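Local coordinates for protein monooxygenase (Agrobacterium tumefaciens, PDB 2I7G) that probably catalyses a flavin-dependent monooxygenation, as a TIM-barrel member of the luciferase-like monooxygenase family, at residues B[34-37]-B[38-42]; B[56-60]-B[61-65]. One frame throughout, in Å; residues are numbered along the deposited sequence. Where two conformers were deposited one is given.

Interaction 1: residues B[34-37]-B[38-42]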
loop_
_atom_site.group_PDB
_atom_site.type_symbol
_atom_site.label_atom_id
_atom_site.label_comp_id
_atom_site.label_asym_id
_atom_site.label_seq_id
_atom_site.Cartn_x
_atom_site.Cartn_y
_atom_site.Cartn_z
ATOM N N PRO B 34 -8.542 4.395 -21.510
ATOM C CA PRO B 34 -7.650 3.328 -21.917
ATOM C C PRO B 34 -6.809 3.769 -23.129
ATOM O O PRO B 34 -5.847 3.098 -23.456
ATOM C CB PRO B 34 -8.615 2.209 -22.326
ATOM C CG PRO B 34 -9.844 2.924 -22.805
ATOM C CD PRO B 34 -9.942 4.151 -21.927
ATOM N N ASN B 35 -7.165 4.896 -23.749
ATOM C CA ASN B 35 -6.458 5.432 -24.945
ATOM C C ASN B 35 -6.037 6.890 -24.690
ATOM O O ASN B 35 -6.498 7.803 -25.393
ATOM C CB ASN B 35 -7.361 5.369 -26.204
ATOM C CG ASN B 35 -7.795 3.942 -26.564
ATOM O OD1 ASN B 35 -9.000 3.613 -26.556
ATOM N ND2 ASN B 35 -6.819 3.086 -26.872
ATOM N N PRO B 36 -5.175 7.123 -23.671
ATOM C CA PRO B 36 -4.869 8.511 -23.303
ATOM C C PRO B 36 -3.909 9.146 -24.292
ATOM O O PRO B 36 -2.984 8.475 -24.769
ATOM C CB PRO B 36 -4.194 8.390 -21.939
ATOM C CG PRO B 36 -3.663 6.989 -21.870
ATOM C CD PRO B 36 -4.440 6.142 -22.847
ATOM N N ALA B 37 -4.132 10.427 -24.577
ATOM C CA ALA B 37 -3.354 11.155 -25.576
ATOM C C ALA B 37 -1.874 11.260 -25.212
ATOM O O ALA B 37 -1.021 11.190 -26.086
ATOM C CB ALA B 37 -3.955 12.551 -25.810
ATOM N N ASP B 38 -1.579 11.394 -23.919
ATOM C CA ASP B 38 -0.203 11.622 -23.466
ATOM C C ASP B 38 0.392 10.480 -22.625
ATOM O O ASP B 38 1.343 10.693 -21.865
ATOM C CB ASP B 38 -0.123 12.947 -22.707
ATOM C CG ASP B 38 -0.842 12.900 -21.372
ATOM O OD1 ASP B 38 -1.767 12.063 -21.189
ATOM O OD2 ASP B 38 -0.466 13.705 -20.488
ATOM N N GLY B 39 -0.164 9.276 -22.773
ATOM C CA GLY B 39 0.435 8.073 -22.213
ATOM C C GLY B 39 -0.267 7.613 -20.943
ATOM O O GLY B 39 -0.910 8.408 -20.265
ATOM N N ARG B 40 -0.115 6.334 -20.629
ATOM C CA ARG B 40 -0.764 5.738 -19.449
ATOM C C ARG B 40 -0.264 6.294 -18.117
ATOM O O ARG B 40 -1.029 6.340 -17.148
ATOM C CB ARG B 40 -0.598 4.211 -19.457
ATOM C CG ARG B 40 -1.284 3.576 -20.669
ATOM C CD ARG B 40 -1.488 2.074 -20.520
ATOM N NE ARG B 40 -1.773 1.464 -21.820
ATOM C CZ ARG B 40 -2.975 1.408 -22.396
ATOM N NH1 ARG B 40 -4.045 1.925 -21.799
ATOM N NH2 ARG B 40 -3.101 0.832 -23.588
ATOM N N GLY B 41 1.019 6.647 -18.062
ATOM C CA GLY B 41 1.595 7.164 -16.806
ATOM C C GLY B 41 0.922 8.476 -16.405
ATOM O O GLY B 41 0.335 8.555 -15.322
ATOM N N PRO B 42 1.025 9.516 -17.262
ATOM C CA PRO B 42 0.365 10.798 -16.933
ATOM C C PRO B 42 -1.147 10.691 -16.725
ATOM O O PRO B 42 -1.661 11.324 -15.812
ATOM C CB PRO B 42 0.707 11.684 -18.122
ATOM C CG PRO B 42 2.041 11.097 -18.638
ATOM C CD PRO B 42 1.823 9.628 -18.515
HETATM O O HOH W 1 -5.826 -0.252 -23.705
#
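P36 and G39 face each other across a type I beta turn, their CA atoms 5.4 Å apart, and the turn delivers the chain into helix 40-60, the first helix of the TIM barrel, with G39 at its N-cap position. The reversal is nearly complete: the 34-37 and 38-40 directions differ by 156°. At the positive phi of G39 a CB would be jammed against the carbonyl O of D38, which explains a glycine at this N-cap position. The pyrrolidine ring of P36 lies inside the bend, CG standing 3.5 Å from the carbonyl O of G39 and 4.3 Å from CG of R40. From the first turn of the helix R40 reaches back past this ring; its chain, extended from CG to NE, carries the guanidinium to P34, at the start of 34-37. There NH1 donates to the carbonyl O of P34 at 2.7 Å, a bent bond (N-H...O 131°) whose acceptor is tilted 32° out of the guanidinium plane. NE forms a salt bridge with E168 of the second subunit, so the same side chain serves both the loop and the dimer contact. D38 OD1 has a long, weak ion pair with R46. A water accepts from R40 NH2 at 2.9 Å and donates only weakly to P34 O, at 3.4 Å.

Interaction 2: residues B[56-60]-B[61-65]; sequences ELADQ and VGLDV
Three backbone bonds tie residues 61-63 to the last turn of helix 40-60. V61 N donates to L57 O at 2.9 Å, continuing the helical i to i+4 pattern. L63 N reaches A58 O at 3.0 Å, while G62 N, 3.1 Å from D59 O, approaches from above that carbonyl plane, 65° out of it. A water donates to both D59 O, at 2.9 Å, and L63 O, at 2.8 Å, linking the helix end to the chain that departs from it. With phi of 86° at G62 and two bonds returning into the final turn, this is a Schellman motif; it ends the helix and redirects the chain toward strand 65-68, within a beta-alpha-beta unit of the barrel. The carboxylate of D59 points into the neighbouring loop, where OD1 accepts from N94 N and I95 N and OD2 from K93 N, so both oxygens are satisfied by backbone amides. Packing follows the turn. V61 places CG2 between its backbone N and carbonyl carbon, which sets that methyl 3.3 Å from L57 O, while CG1 meets L57 CD1 at 3.8 Å. Helix 341-363 lies against this pair, through M345 and I348 on L57 and T353 on V61. Further inward, L63 CD1 sits 4.0 Å from A58 CB, and L26 of strand 23-28 touches both residues.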
loop_
_atom_site.group_PDB
_atom_site.type_symbol
_atom_site.label_atom_id
_atom_site.label_comp_id
_atom_site.label_asym_id
_atom_site.label_seq_id
_atom_site.Cartn_x
_atom_site.Cartn_y
_atom_site.Cartn_z
ATOM N N GLU B 56 -10.971 13.540 -0.256
ATOM C CA GLU B 56 -10.838 14.642 0.684
ATOM C C GLU B 56 -12.137 15.457 0.778
ATOM O O GLU B 56 -12.557 15.834 1.883
ATOM C CB GLU B 56 -9.673 15.549 0.314
ATOM C CG GLU B 56 -8.282 14.906 0.403
ATOM C CD GLU B 56 -7.315 15.567 -0.565
ATOM O OE1 GLU B 56 -7.644 16.669 -1.059
ATOM O OE2 GLU B 56 -6.243 14.990 -0.856
ATOM N N LEU B 57 -12.779 15.697 -0.366
ATOM C CA LEU B 57 -14.037 16.428 -0.361
ATOM C C LEU B 57 -15.102 15.651 0.394
ATOM O O LEU B 57 -15.810 16.233 1.205
ATOM C CB LEU B 57 -14.512 16.751 -1.785
ATOM C CG LEU B 57 -15.829 17.558 -1.793
ATOM C CD1 LEU B 57 -15.670 18.880 -1.028
ATOM C CD2 LEU B 57 -16.285 17.797 -3.243
ATOM N N ALA B 58 -15.208 14.348 0.105
ATOM C CA ALA B 58 -16.172 13.468 0.779
ATOM C C ALA B 58 -15.986 13.526 2.286
ATOM O O ALA B 58 -16.958 13.636 3.039
ATOM C CB ALA B 58 -16.031 12.035 0.281
ATOM N N ASP B 59 -14.728 13.500 2.728
ATOM C CA ASP B 59 -14.404 13.656 4.153
ATOM C C ASP B 59 -14.911 15.002 4.693
ATOM O O ASP B 59 -15.577 15.081 5.750
ATOM C CB ASP B 59 -12.868 13.542 4.302
ATOM C CG ASP B 59 -12.419 13.604 5.751
ATOM O OD1 ASP B 59 -12.949 12.780 6.544
ATOM O OD2 ASP B 59 -11.542 14.449 6.078
ATOM N N GLN B 60 -14.552 16.062 3.986
ATOM C CA GLN B 60 -14.891 17.445 4.370
ATOM C C GLN B 60 -16.397 17.694 4.473
ATOM O O GLN B 60 -16.846 18.402 5.401
ATOM C CB GLN B 60 -14.245 18.456 3.412
ATOM C CG GLN B 60 -12.715 18.564 3.588
ATOM C CD GLN B 60 -11.984 19.139 2.344
ATOM O OE1 GLN B 60 -12.607 19.454 1.315
ATOM N NE2 GLN B 60 -10.656 19.255 2.440
ATOM N N VAL B 61 -17.172 17.085 3.580
ATOM C CA VAL B 61 -18.611 17.315 3.599
ATOM C C VAL B 61 -19.342 16.311 4.475
ATOM O O VAL B 61 -20.567 16.304 4.504
ATOM C CB VAL B 61 -19.225 17.325 2.201
ATOM C CG1 VAL B 61 -18.586 18.452 1.356
ATOM C CG2 VAL B 61 -19.100 15.917 1.502
ATOM N N GLY B 62 -18.598 15.459 5.166
ATOM C CA GLY B 62 -19.180 14.607 6.198
ATOM C C GLY B 62 -19.782 13.281 5.745
ATOM O O GLY B 62 -20.588 12.692 6.480
ATOM N N LEU B 63 -19.387 12.793 4.570
ATOM C CA LEU B 63 -19.773 11.442 4.146
ATOM C C LEU B 63 -19.017 10.396 4.994
ATOM O O LEU B 63 -17.905 10.657 5.513
ATOM C CB LEU B 63 -19.538 11.241 2.656
ATOM C CG LEU B 63 -20.558 12.090 1.858
ATOM C CD1 LEU B 63 -20.054 12.072 0.382
ATOM C CD2 LEU B 63 -22.020 11.567 2.031
ATOM N N ASP B 64 -19.650 9.241 5.166
ATOM C CA ASP B 64 -19.237 8.277 6.201
ATOM C C ASP B 64 -18.202 7.281 5.756
ATOM O O ASP B 64 -17.417 6.808 6.574
ATOM C CB ASP B 64 -20.463 7.532 6.731
ATOM C CG ASP B 64 -21.455 8.484 7.393
ATOM O OD1 ASP B 64 -21.049 9.174 8.365
ATOM O OD2 ASP B 64 -22.604 8.571 6.915
ATOM N N VAL B 65 -18.221 6.923 4.467
ATOM C CA VAL B 65 -17.380 5.827 3.965
ATOM C C VAL B 65 -16.963 6.146 2.545
ATOM O O VAL B 65 -17.761 6.687 1.771
ATOM C CB VAL B 65 -18.188 4.489 3.881
ATOM C CG1 VAL B 65 -17.315 3.365 3.282
ATOM C CG2 VAL B 65 -18.784 4.118 5.231
HETATM O O HOH W 2 -16.498 12.583 6.960
#

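How the interactions relate
Interactions 1 and 2 mark the two ends of helix 40-60, with centres 29 Å apart and nearest atoms about 16 Å apart. Interaction 1 introduces the helix at the surface, about 26 Å from the chain centre, and none of its touching residues is buried; interaction 2 closes it at about 15 Å, where three of seven are buried. Both rely on a glycine with positive phi beside the helix end, but their chemistry differs. At 34-42 a long charged side chain bonds a loop carbonyl and meets the second subunit. At 56-65 backbone amides cap the helix, and aliphatic groups pack against strand 23-28 and helix 341-363 of the same chain.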